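Local coordinates for probable oxidoreductase (Pseudomonas aeruginosa, PDB 4B7C), which probably acts as an NADP-dependent oxidoreductase of the medium-chain dehydrogenase/reductase family, its physiological substrate not being established, at residues B[112-117]-B[130-135]; B[139-144]-B[167-172]; B[171-176]-B[295-300]; B[233-238]-B[273-278]. All blocks are in the same frame, centred on the assembly; numbering follows the deposited sequence.

Contact 1: B[112-117]-B[130-135]; sequences GFYKVD and LGMTGM
The junction between the GroES-like N-terminal domain and the first long helix leading into the Rossmann part, a two-domain layout of medium-chain dehydrogenases/reductases, is bridged here by Tyr114 of strand 114-116 and Met132 in the opening turn of helix 132-145. Tyr114 is the one residue of 112-117 that makes the contacts, meeting Leu130, Gly131 and Met132 with its hydroxyl end. A chi1 of 60° places CG over the main chain, flanked by N and C, and directs the phenol across to the start of the helix, hydroxyl foremost. Met132 comes from the opposite direction, its chain bent at both chi2 and chi3, so that the terminal methyl turns back to the ring. CE sits at the edge of the phenol, near its plane, 3.2 Å from Tyr114 OH, and also meets Tyr114 CE1 at 3.8 Å. Gly131, the N-cap residue, packs its CA against the same hydroxyl at 4.0 Å. Backbone hydrogen bonds of Tyr114 with Asn97 and of Val116 with Tyr95 fix the strand to strand 95-97, while Leu130 packs on Met294 of helix 287-299. Within the two segments the hydroxyl also has a backbone carbonyl nearby: Leu130 O lies 3.8 Å from Tyr114 OH, beyond hydrogen-bonding length.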
loop_
_atom_site.group_PDB
_atom_site.type_symbol
_atom_site.label_atom_id
_atom_site.label_comp_id
_atom_site.label_asym_id
_atom_site.label_seq_id
_atom_site.Cartn_x
_atom_site.Cartn_y
_atom_site.Cartn_z
ATOM N N GLY B 112 13.532 25.083 8.416
ATOM C CA GLY B 112 13.995 23.739 8.048
ATOM C C GLY B 112 15.498 23.672 7.769
ATOM O O GLY B 112 16.013 22.630 7.370
ATOM N N PHE B 113 16.199 24.780 7.995
ATOM C CA PHE B 113 17.647 24.835 7.779
ATOM C C PHE B 113 18.375 24.154 8.930
ATOM O O PHE B 113 17.919 24.200 10.066
ATOM C CB PHE B 113 18.155 26.275 7.700
ATOM C CG PHE B 113 17.854 26.986 6.407
ATOM C CD1 PHE B 113 16.641 26.816 5.756
ATOM C CD2 PHE B 113 18.780 27.869 5.864
ATOM C CE1 PHE B 113 16.364 27.502 4.586
ATOM C CE2 PHE B 113 18.509 28.557 4.685
ATOM C CZ PHE B 113 17.297 28.371 4.048
ATOM N N TYR B 114 19.496 23.511 8.633
ATOM C CA TYR B 114 20.390 23.008 9.676
ATOM C C TYR B 114 21.853 23.276 9.341
ATOM O O TYR B 114 22.248 23.366 8.178
ATOM C CB TYR B 114 20.148 21.528 9.975
ATOM C CG TYR B 114 20.330 20.574 8.824
ATOM C CD1 TYR B 114 19.282 20.277 7.951
ATOM C CD2 TYR B 114 21.544 19.936 8.624
ATOM C CE1 TYR B 114 19.476 19.377 6.908
ATOM C CE2 TYR B 114 21.740 19.039 7.590
ATOM C CZ TYR B 114 20.700 18.769 6.729
ATOM O OH TYR B 114 20.916 17.881 5.685
ATOM N N LYS B 115 22.647 23.448 10.384
ATOM C CA LYS B 115 24.076 23.700 10.232
ATOM C C LYS B 115 24.810 22.438 9.829
ATOM O O LYS B 115 24.455 21.374 10.282
ATOM C CB LYS B 115 24.681 24.231 11.536
ATOM C CG LYS B 115 24.049 25.527 12.027
ATOM C CD LYS B 115 24.834 26.149 13.174
ATOM C CE LYS B 115 23.956 27.109 13.983
ATOM N NZ LYS B 115 24.638 28.072 14.886
ATOM N N VAL B 116 25.821 22.577 8.981
ATOM C CA VAL B 116 26.704 21.454 8.574
ATOM C C VAL B 116 28.178 21.808 8.814
ATOM O O VAL B 116 28.544 22.985 8.778
ATOM C CB VAL B 116 26.498 21.028 7.091
ATOM C CG1 VAL B 116 25.093 20.442 6.884
ATOM C CG2 VAL B 116 26.723 22.190 6.141
ATOM N N ASP B 117 28.996 20.789 9.101
ATOM C CA ASP B 117 30.417 20.969 9.471
ATOM C C ASP B 117 31.340 20.632 8.294
ATOM O O ASP B 117 31.569 19.465 8.013
ATOM C CB ASP B 117 30.752 20.079 10.685
ATOM C CG ASP B 117 32.157 20.343 11.268
ATOM O OD1 ASP B 117 32.959 21.088 10.671
ATOM O OD2 ASP B 117 32.449 19.786 12.346
ATOM N N LEU B 130 25.176 12.682 3.146
ATOM C CA LEU B 130 24.952 13.426 4.401
ATOM C C LEU B 130 23.923 14.540 4.205
ATOM O O LEU B 130 23.836 15.492 4.991
ATOM C CB LEU B 130 26.271 14.013 4.938
ATOM C CG LEU B 130 27.268 12.959 5.436
ATOM C CD1 LEU B 130 28.646 13.587 5.748
ATOM C CD2 LEU B 130 26.751 12.161 6.623
ATOM N N GLY B 131 23.155 14.426 3.124
ATOM C CA GLY B 131 22.060 15.332 2.819
ATOM C C GLY B 131 20.722 14.602 2.697
ATOM O O GLY B 131 20.539 13.505 3.218
ATOM N N MET B 132 19.787 15.214 1.982
ATOM C CA MET B 132 18.417 14.716 1.904
ATOM C C MET B 132 18.297 13.393 1.157
ATOM O O MET B 132 17.445 12.584 1.478
ATOM C CB MET B 132 17.470 15.765 1.303
ATOM C CG MET B 132 17.167 16.945 2.233
ATOM S SD MET B 132 16.648 16.528 3.909
ATOM C CE MET B 132 18.207 16.501 4.790
ATOM N N THR B 133 19.125 13.162 0.144
ATOM C CA THR B 133 19.070 11.881 -0.575
ATOM C C THR B 133 19.515 10.745 0.332
ATOM O O THR B 133 18.872 9.697 0.409
ATOM C CB THR B 133 19.903 11.887 -1.871
ATOM O OG1 THR B 133 21.246 12.234 -1.571
ATOM C CG2 THR B 133 19.327 12.878 -2.880
ATOM N N GLY B 134 20.614 10.970 1.040
ATOM C CA GLY B 134 21.160 9.982 1.975
ATOM C C GLY B 134 20.235 9.708 3.152
ATOM O O GLY B 134 20.035 8.559 3.548
ATOM N N MET B 135 19.659 10.769 3.706
ATOM C CA MET B 135 18.701 10.623 4.816
ATOM C C MET B 135 17.368 10.010 4.348
ATOM O O MET B 135 16.705 9.316 5.101
ATOM C CB MET B 135 18.458 11.951 5.519
ATOM C CG MET B 135 19.637 12.454 6.354
ATOM S SD MET B 135 20.250 11.292 7.583
ATOM C CE MET B 135 21.361 10.204 6.672
#

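Contact 2: B[139-144]-B[167-172]; sequences FALLDV and GQIARL
Leu141 pushes one methyl, CD2, against the flank of helix 161-172, where it meets both the side chain of Ile169 and the backbone of the next residue. Leu141 CD2 lies 3.7 Å from Ile169 CG2, 3.6 Å from Ala170 N and 3.9 Å from Ala170 CB, so a single methyl packs against two consecutive residues of the other helix. The extended first torsion of Leu141 (chi1 -180°) sends CG away from its own backbone N and out across the gap; leucine and isoleucine then lie alongside, pointing oppositely. Leu142 adds a second methyl from the next position on its helix, its CD2 standing 3.9 Å from Ile169 CG2, and meets the isoleucine at a slant. Ile169 CG2 is thus shared by two leucines. The side-chain contacts are all van der Waals packing between aliphatic groups.

The helices that hold these groups run in broadly the same direction, at 40° to each other, with axes 10.1 Å apart at closest approach; Leu141 and Ala170 have the nearest CA atoms. The CG1 branch of Ile169 packs against the indole of Trp297, 3.9 Å from its CZ3, and Ile169 also meets Met294 of the same helix 287-299. On the sheet side, Leu141 and Ala140 rest on Phe223 of strand 219-224, and Ala170 rests on Val177 of strand 176-181. The contact therefore joins two neighbouring helices lying over the parallel Rossmann sheet, with helix 287-299 packed against their outer side.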
loop_
_atom_site.group_PDB
_atom_site.type_symbol
_atom_site.label_atom_id
_atom_site.label_comp_id
_atom_site.label_asym_id
_atom_site.label_seq_id
_atom_site.Cartn_x
_atom_site.Cartn_y
_atom_site.Cartn_z
ATOM N N PHE B 139 16.234 6.713 6.392
ATOM C CA PHE B 139 14.967 6.612 7.126
ATOM C C PHE B 139 13.923 5.759 6.396
ATOM O O PHE B 139 13.230 4.968 7.021
ATOM C CB PHE B 139 14.431 7.994 7.507
ATOM C CG PHE B 139 15.254 8.664 8.564
ATOM C CD1 PHE B 139 15.272 8.164 9.849
ATOM C CD2 PHE B 139 16.045 9.755 8.262
ATOM C CE1 PHE B 139 16.062 8.749 10.823
ATOM C CE2 PHE B 139 16.845 10.341 9.229
ATOM C CZ PHE B 139 16.853 9.840 10.509
ATOM N N ALA B 140 13.841 5.900 5.087
ATOM C CA ALA B 140 12.890 5.109 4.289
ATOM C C ALA B 140 13.177 3.618 4.417
ATOM O O ALA B 140 12.282 2.824 4.713
ATOM C CB ALA B 140 12.909 5.548 2.844
ATOM N N LEU B 141 14.443 3.236 4.252
ATOM C CA LEU B 141 14.812 1.823 4.359
ATOM C C LEU B 141 14.617 1.297 5.761
ATOM O O LEU B 141 13.936 0.303 5.967
ATOM C CB LEU B 141 16.270 1.572 3.927
ATOM C CG LEU B 141 16.708 0.099 4.019
ATOM C CD1 LEU B 141 15.934 -0.732 2.997
ATOM C CD2 LEU B 141 18.213 -0.074 3.811
ATOM N N LEU B 142 15.218 1.969 6.728
ATOM C CA LEU B 142 15.278 1.443 8.092
ATOM C C LEU B 142 13.983 1.591 8.890
ATOM O O LEU B 142 13.607 0.689 9.644
ATOM C CB LEU B 142 16.438 2.082 8.863
ATOM C CG LEU B 142 17.837 1.860 8.263
ATOM C CD1 LEU B 142 18.895 2.597 9.084
ATOM C CD2 LEU B 142 18.155 0.374 8.146
ATOM N N ASP B 143 13.309 2.724 8.747
ATOM C CA ASP B 143 12.075 2.954 9.517
ATOM C C ASP B 143 10.827 2.361 8.844
ATOM O O ASP B 143 9.954 1.844 9.518
ATOM C CB ASP B 143 11.857 4.438 9.799
ATOM C CG ASP B 143 10.746 4.669 10.810
ATOM O OD1 ASP B 143 10.915 4.246 11.974
ATOM O OD2 ASP B 143 9.711 5.255 10.420
ATOM N N VAL B 144 10.763 2.417 7.519
ATOM C CA VAL B 144 9.596 1.914 6.783
ATOM C C VAL B 144 9.819 0.498 6.215
ATOM O O VAL B 144 8.981 -0.396 6.376
ATOM C CB VAL B 144 9.197 2.891 5.663
ATOM C CG1 VAL B 144 7.896 2.463 4.994
ATOM C CG2 VAL B 144 9.096 4.305 6.221
ATOM N N GLY B 167 20.879 0.728 -0.935
ATOM C CA GLY B 167 21.428 -0.612 -1.181
ATOM C C GLY B 167 22.634 -0.941 -0.318
ATOM O O GLY B 167 22.778 -2.058 0.162
ATOM N N GLN B 168 23.481 0.052 -0.095
ATOM C CA GLN B 168 24.668 -0.127 0.743
ATOM C C GLN B 168 24.294 -0.296 2.202
ATOM O O GLN B 168 24.855 -1.132 2.918
ATOM C CB GLN B 168 25.637 1.048 0.573
ATOM C CG GLN B 168 26.253 1.133 -0.817
ATOM C CD GLN B 168 27.207 2.307 -0.971
ATOM O OE1 GLN B 168 28.345 2.243 -0.525
ATOM N NE2 GLN B 168 26.751 3.377 -1.615
ATOM N N ILE B 169 23.323 0.489 2.655
ATOM C CA ILE B 169 22.814 0.328 4.020
ATOM C C ILE B 169 22.250 -1.081 4.200
ATOM O O ILE B 169 22.514 -1.750 5.199
ATOM C CB ILE B 169 21.737 1.376 4.371
ATOM C CG1 ILE B 169 22.338 2.786 4.370
ATOM C CG2 ILE B 169 21.166 1.096 5.759
ATOM C CD1 ILE B 169 21.317 3.892 4.533
ATOM N N ALA B 170 21.467 -1.525 3.222
ATOM C CA ALA B 170 20.865 -2.861 3.250
ATOM C C ALA B 170 21.929 -3.963 3.347
ATOM O O ALA B 170 21.771 -4.926 4.104
ATOM C CB ALA B 170 20.006 -3.068 2.013
ATOM N N ARG B 171 23.019 -3.797 2.599
ATOM C CA ARG B 171 24.164 -4.732 2.667
ATOM C C ARG B 171 24.713 -4.788 4.083
ATOM O O ARG B 171 24.959 -5.862 4.628
ATOM C CB ARG B 171 25.281 -4.334 1.681
ATOM C CG ARG B 171 26.573 -5.154 1.828
ATOM C CD ARG B 171 27.666 -4.797 0.817
ATOM N NE ARG B 171 27.838 -3.354 0.659
ATOM C CZ ARG B 171 28.500 -2.566 1.505
ATOM N NH1 ARG B 171 29.085 -3.064 2.593
ATOM N NH2 ARG B 171 28.581 -1.263 1.258
ATOM N N LEU B 172 24.871 -3.617 4.694
ATOM C CA LEU B 172 25.385 -3.521 6.064
ATOM C C LEU B 172 24.485 -4.190 7.099
ATOM O O LEU B 172 24.952 -4.576 8.166
ATOM C CB LEU B 172 25.603 -2.062 6.463
ATOM C CG LEU B 172 26.721 -1.353 5.705
ATOM C CD1 LEU B 172 26.762 0.125 6.083
ATOM C CD2 LEU B 172 28.044 -2.044 6.011
#

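Contact 3: B[171-176]-B[295-300]; sequences RLKGCR and ATWLAE
Leu172 stands one methyl over a face of the Trp297 indole. Its CD1 lies above the five-membered ring, 3.7 Å from the ring centroid and only 4° off the normal, a CH-pi contact centred on the pyrrole part and displaced from the middle of the whole indole. The five ring atoms are consequently almost equally distant, with Trp297 CD2 at 3.8 Å from Leu172 CD1 and Trp297 NE1 at 3.9 Å. Leucine and indole overlap side by side, running in opposite senses; with Trp297 CG opposite the carbonyl carbon (chi1 -76°) and chi2 at -27°, the indole presents a face to the leucine. Lys173 approaches differently: its chain bends at chi2 and then runs straight, bringing NZ to the indole edge, near the ring plane, 4.2 Å from Trp297 CZ2.

Just beyond, helix 161-172 ends in a Schellman motif, with Gly174 at positive phi, its N bonded to Arg171 O, and Cys175 N probably bonded to Ala170 O. In strand 176-181, Arg176 then pairs through its backbone with Glu151 and Val153, alongside strand 152-155. The contact thereby fastens the C-terminal end of helix 161-172, at its passage into the Rossmann sheet, to Trp297 in the C-terminal part of helix 287-299.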
loop_
_atom_site.group_PDB
_atom_site.type_symbol
_atom_site.label_atom_id
_atom_site.label_comp_id
_atom_site.label_asym_id
_atom_site.label_seq_id
_atom_site.Cartn_x
_atom_site.Cartn_y
_atom_site.Cartn_z
ATOM N N ARG B 171 23.019 -3.797 2.599
ATOM C CA ARG B 171 24.164 -4.732 2.667
ATOM C C ARG B 171 24.713 -4.788 4.083
ATOM O O ARG B 171 24.959 -5.862 4.628
ATOM C CB ARG B 171 25.281 -4.334 1.681
ATOM C CG ARG B 171 26.573 -5.154 1.828
ATOM C CD ARG B 171 27.666 -4.797 0.817
ATOM N NE ARG B 171 27.838 -3.354 0.659
ATOM C CZ ARG B 171 28.500 -2.566 1.505
ATOM N NH1 ARG B 171 29.085 -3.064 2.593
ATOM N NH2 ARG B 171 28.581 -1.263 1.258
ATOM N N LEU B 172 24.871 -3.617 4.694
ATOM C CA LEU B 172 25.385 -3.521 6.064
ATOM C C LEU B 172 24.485 -4.190 7.099
ATOM O O LEU B 172 24.952 -4.576 8.166
ATOM C CB LEU B 172 25.603 -2.062 6.463
ATOM C CG LEU B 172 26.721 -1.353 5.705
ATOM C CD1 LEU B 172 26.762 0.125 6.083
ATOM C CD2 LEU B 172 28.044 -2.044 6.011
ATOM N N LYS B 173 23.193 -4.304 6.790
ATOM C CA LYS B 173 22.236 -4.950 7.693
ATOM C C LYS B 173 22.140 -6.462 7.472
ATOM O O LYS B 173 21.348 -7.152 8.124
ATOM C CB LYS B 173 20.851 -4.312 7.556
ATOM C CG LYS B 173 20.803 -2.840 7.948
ATOM C CD LYS B 173 21.180 -2.614 9.403
ATOM C CE LYS B 173 21.239 -1.135 9.729
ATOM N NZ LYS B 173 21.687 -0.927 11.131
ATOM N N GLY B 174 22.950 -6.969 6.554
ATOM C CA GLY B 174 23.058 -8.410 6.326
ATOM C C GLY B 174 22.075 -8.928 5.297
ATOM O O GLY B 174 21.811 -10.130 5.220
ATOM N N CYS B 175 21.560 -8.024 4.474
ATOM C CA CYS B 175 20.579 -8.386 3.466
ATOM C C CYS B 175 21.227 -8.809 2.171
ATOM O O CYS B 175 22.345 -8.418 1.854
ATOM C CB CYS B 175 19.640 -7.212 3.168
ATOM S SG CYS B 175 18.826 -6.564 4.642
ATOM N N ARG B 176 20.491 -9.609 1.412
ATOM C CA ARG B 176 20.794 -9.812 0.011
ATOM C C ARG B 176 20.245 -8.611 -0.740
ATOM O O ARG B 176 19.056 -8.306 -0.659
ATOM C CB ARG B 176 20.183 -11.112 -0.513
ATOM C CG ARG B 176 20.397 -11.304 -2.001
ATOM C CD ARG B 176 19.906 -12.639 -2.542
ATOM N NE ARG B 176 20.111 -12.627 -3.990
ATOM C CZ ARG B 176 21.273 -12.860 -4.603
ATOM N NH1 ARG B 176 22.366 -13.183 -3.915
ATOM N NH2 ARG B 176 21.338 -12.782 -5.928
ATOM N N ALA B 295 27.819 9.233 8.874
ATOM C CA ALA B 295 29.198 9.751 8.895
ATOM C C ALA B 295 30.221 8.678 9.295
ATOM O O ALA B 295 31.300 8.604 8.719
ATOM C CB ALA B 295 29.312 10.962 9.823
ATOM N N THR B 296 29.884 7.851 10.276
ATOM C CA THR B 296 30.792 6.782 10.713
ATOM C C THR B 296 30.914 5.682 9.642
ATOM O O THR B 296 31.996 5.147 9.412
ATOM C CB THR B 296 30.378 6.167 12.064
ATOM O OG1 THR B 296 29.165 5.429 11.910
ATOM C CG2 THR B 296 30.171 7.256 13.098
ATOM N N TRP B 297 29.808 5.350 8.988
ATOM C CA TRP B 297 29.841 4.363 7.899
ATOM C C TRP B 297 30.743 4.837 6.794
ATOM O O TRP B 297 31.546 4.073 6.258
ATOM C CB TRP B 297 28.447 4.088 7.336
ATOM C CG TRP B 297 27.576 3.197 8.204
ATOM C CD1 TRP B 297 27.978 2.224 9.116
ATOM C CD2 TRP B 297 26.115 3.149 8.231
ATOM N NE1 TRP B 297 26.902 1.612 9.705
ATOM C CE2 TRP B 297 25.755 2.113 9.213
ATOM C CE3 TRP B 297 25.107 3.845 7.574
ATOM C CZ2 TRP B 297 24.441 1.807 9.510
ATOM C CZ3 TRP B 297 23.786 3.520 7.883
ATOM C CH2 TRP B 297 23.462 2.526 8.825
ATOM N N LEU B 298 30.624 6.117 6.458
ATOM C CA LEU B 298 31.491 6.728 5.452
ATOM C C LEU B 298 32.964 6.697 5.881
ATOM O O LEU B 298 33.829 6.287 5.111
ATOM C CB LEU B 298 31.067 8.169 5.170
ATOM C CG LEU B 298 29.753 8.352 4.419
ATOM C CD1 LEU B 298 29.253 9.762 4.686
ATOM C CD2 LEU B 298 29.943 8.113 2.928
ATOM N N ALA B 299 33.224 7.136 7.107
ATOM C CA ALA B 299 34.590 7.218 7.660
ATOM C C ALA B 299 35.274 5.854 7.695
ATOM O O ALA B 299 36.466 5.747 7.420
ATOM C CB ALA B 299 34.566 7.811 9.064
ATOM N N GLU B 300 34.498 4.824 8.018
ATOM C CA GLU B 300 35.004 3.453 8.111
ATOM C C GLU B 300 35.127 2.765 6.743
ATOM O O GLU B 300 35.641 1.659 6.650
ATOM C CB GLU B 300 34.112 2.615 9.029
ATOM C CG GLU B 300 34.208 3.015 10.495
ATOM C CD GLU B 300 33.180 2.323 11.377
ATOM O OE1 GLU B 300 32.461 1.446 10.872
ATOM O OE2 GLU B 300 33.094 2.644 12.581
#

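Contact 4: B[233-238]-B[273-278]; sequences TVLTRI and ARMEGM
Thr233 O of helix 228-235 is gripped by two donors of Thr236: the hydroxyl OG1 at 2.6 Å, lying in the carbonyl plane with a C=O...O angle of 151°, and the backbone N at 3.2 Å. This tight turn brings the chain from the Rossmann helix into Ile238, which points to Ala273, just ahead of strand 274-277, the outermost strand of the parallel sheet within the chain. There the contact is purely apolar. Leu235 CD2 reaches Met275 CE at 4.3 Å, a loose touch between the ends of two side chains; Met275 is extended through chi1 and chi2, which carries its methyl out from the strand. Both residues also pack on Ile244 of the adjoining strand 242-246, and Ala273 and Met275 meet Leu268 of helix 267-270. Strand 274-277 pairs antiparallel with its counterpart in the second subunit, so the sheet continues through the dimer; at that interface Arg274 is joined to Glu276 of the second subunit by an intersubunit ion pair. The closer touch lies just before the strand: with CG1 set between the backbone N and the carbonyl carbon (chi1 59°) and chi2 extended (171°), Ile238 brings its CD1 to 3.8 Å from Ala273 CB.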
loop_
_atom_site.group_PDB
_atom_site.type_symbol
_atom_site.label_atom_id
_atom_site.label_comp_id
_atom_site.label_asym_id
_atom_site.label_seq_id
_atom_site.Cartn_x
_atom_site.Cartn_y
_atom_site.Cartn_z
ATOM N N THR B 233 6.069 -4.935 -12.032
ATOM C CA THR B 233 6.740 -6.224 -12.211
ATOM C C THR B 233 7.293 -6.756 -10.902
ATOM O O THR B 233 7.210 -7.950 -10.612
ATOM C CB THR B 233 7.881 -6.131 -13.248
ATOM O OG1 THR B 233 7.352 -5.662 -14.491
ATOM C CG2 THR B 233 8.532 -7.491 -13.466
ATOM N N VAL B 234 7.862 -5.873 -10.095
ATOM C CA VAL B 234 8.390 -6.271 -8.794
ATOM C C VAL B 234 7.290 -6.843 -7.892
ATOM O O VAL B 234 7.510 -7.797 -7.143
ATOM C CB VAL B 234 9.102 -5.085 -8.110
ATOM C CG1 VAL B 234 9.466 -5.437 -6.679
ATOM C CG2 VAL B 234 10.336 -4.693 -8.917
ATOM N N LEU B 235 6.106 -6.250 -7.977
ATOM C CA LEU B 235 4.933 -6.708 -7.199
ATOM C C LEU B 235 4.590 -8.179 -7.428
ATOM O O LEU B 235 4.116 -8.851 -6.519
ATOM C CB LEU B 235 3.704 -5.850 -7.520
ATOM C CG LEU B 235 3.619 -4.527 -6.742
ATOM C CD1 LEU B 235 2.673 -3.537 -7.385
ATOM C CD2 LEU B 235 3.208 -4.810 -5.303
ATOM N N THR B 236 4.865 -8.693 -8.627
ATOM C CA THR B 236 4.611 -10.118 -8.919
ATOM C C THR B 236 5.550 -11.060 -8.162
ATOM O O THR B 236 5.291 -12.261 -8.082
ATOM C CB THR B 236 4.714 -10.431 -10.425
ATOM O OG1 THR B 236 6.074 -10.306 -10.865
ATOM C CG2 THR B 236 3.834 -9.481 -11.214
ATOM N N ARG B 237 6.625 -10.520 -7.589
ATOM C CA ARG B 237 7.668 -11.346 -6.958
ATOM C C ARG B 237 7.887 -11.092 -5.477
ATOM O O ARG B 237 8.815 -11.647 -4.875
ATOM C CB ARG B 237 8.986 -11.168 -7.716
ATOM C CG ARG B 237 8.877 -11.657 -9.151
ATOM C CD ARG B 237 8.392 -13.131 -9.260
ATOM N NE ARG B 237 8.824 -13.500 -10.573
ATOM C CZ ARG B 237 10.032 -13.940 -10.893
ATOM N NH1 ARG B 237 10.958 -14.183 -9.964
ATOM N NH2 ARG B 237 10.276 -14.165 -12.170
ATOM N N ILE B 238 7.033 -10.264 -4.878
ATOM C CA ILE B 238 7.175 -9.973 -3.451
ATOM C C ILE B 238 6.837 -11.192 -2.611
ATOM O O ILE B 238 6.009 -12.030 -2.992
ATOM C CB ILE B 238 6.338 -8.752 -2.980
ATOM C CG1 ILE B 238 4.847 -8.937 -3.240
ATOM C CG2 ILE B 238 6.784 -7.472 -3.679
ATOM C CD1 ILE B 238 3.984 -7.874 -2.592
ATOM N N ALA B 273 1.035 -8.015 2.343
ATOM C CA ALA B 273 2.180 -7.132 2.313
ATOM C C ALA B 273 1.737 -5.691 2.478
ATOM O O ALA B 273 0.555 -5.376 2.355
ATOM C CB ALA B 273 2.886 -7.275 0.970
ATOM N N ARG B 274 2.720 -4.819 2.688
ATOM C CA ARG B 274 2.486 -3.413 2.992
ATOM C C ARG B 274 3.184 -2.514 1.985
ATOM O O ARG B 274 4.353 -2.729 1.644
ATOM C CB ARG B 274 2.986 -3.115 4.407
ATOM C CG ARG B 274 2.922 -1.656 4.818
ATOM C CD ARG B 274 3.620 -1.428 6.147
ATOM N NE ARG B 274 3.055 -2.261 7.200
ATOM C CZ ARG B 274 3.740 -3.068 8.012
ATOM N NH1 ARG B 274 5.063 -3.170 7.938
ATOM N NH2 ARG B 274 3.086 -3.773 8.933
ATOM N N MET B 275 2.457 -1.513 1.510
ATOM C CA MET B 275 3.008 -0.483 0.652
ATOM C C MET B 275 2.808 0.862 1.340
ATOM O O MET B 275 1.679 1.264 1.632
ATOM C CB MET B 275 2.347 -0.469 -0.726
ATOM C CG MET B 275 2.902 0.582 -1.678
ATOM S SD MET B 275 2.082 0.629 -3.283
ATOM C CE MET B 275 2.940 -0.728 -4.027
ATOM N N GLU B 276 3.911 1.576 1.551
ATOM C CA GLU B 276 3.888 2.795 2.349
ATOM C C GLU B 276 4.773 3.905 1.801
ATOM O O GLU B 276 5.920 3.681 1.407
ATOM C CB GLU B 276 4.282 2.478 3.789
ATOM C CG GLU B 276 4.124 3.650 4.740
ATOM C CD GLU B 276 4.309 3.262 6.197
ATOM O OE1 GLU B 276 4.271 2.064 6.526
ATOM O OE2 GLU B 276 4.474 4.175 7.022
ATOM N N GLY B 277 4.221 5.111 1.793
ATOM C CA GLY B 277 4.944 6.287 1.351
ATOM C C GLY B 277 5.656 6.991 2.494
ATOM O O GLY B 277 5.249 6.886 3.651
ATOM N N MET B 278 6.746 7.671 2.166
ATOM C CA MET B 278 7.490 8.470 3.147
ATOM C C MET B 278 8.087 9.708 2.511
ATOM O O MET B 278 8.312 9.762 1.292
ATOM C CB MET B 278 8.588 7.653 3.843
ATOM C CG MET B 278 9.826 7.359 2.990
ATOM S SD MET B 278 10.973 8.745 2.796
ATOM C CE MET B 278 11.677 8.845 4.430
#

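How the contacts relate
From the N terminus, contact 1 closes a short loop between strand 114-116 of the GroES-like part and the start of helix 132-145. The same helix then enters contact 2, whose intervening chain holds strand 152-155 and which joins it to helix 161-172. Contact 3 begins where contact 2 ends, sharing Arg171 and Leu172, and closes a long loop onto helix 287-299; contact 4, nested inside that loop, closes a shorter one holding strand 242-246 and helix 267-270. Helix 287-299 gathers the first three: Leu298 touches Leu130 of contact 1, and Trp297 touches Ile169 of contact 2. Contact 4 meets contact 2 where Met278 packs on Ala140, and ties the sheet's outer strand, at the subunit interface, to helix 228-235.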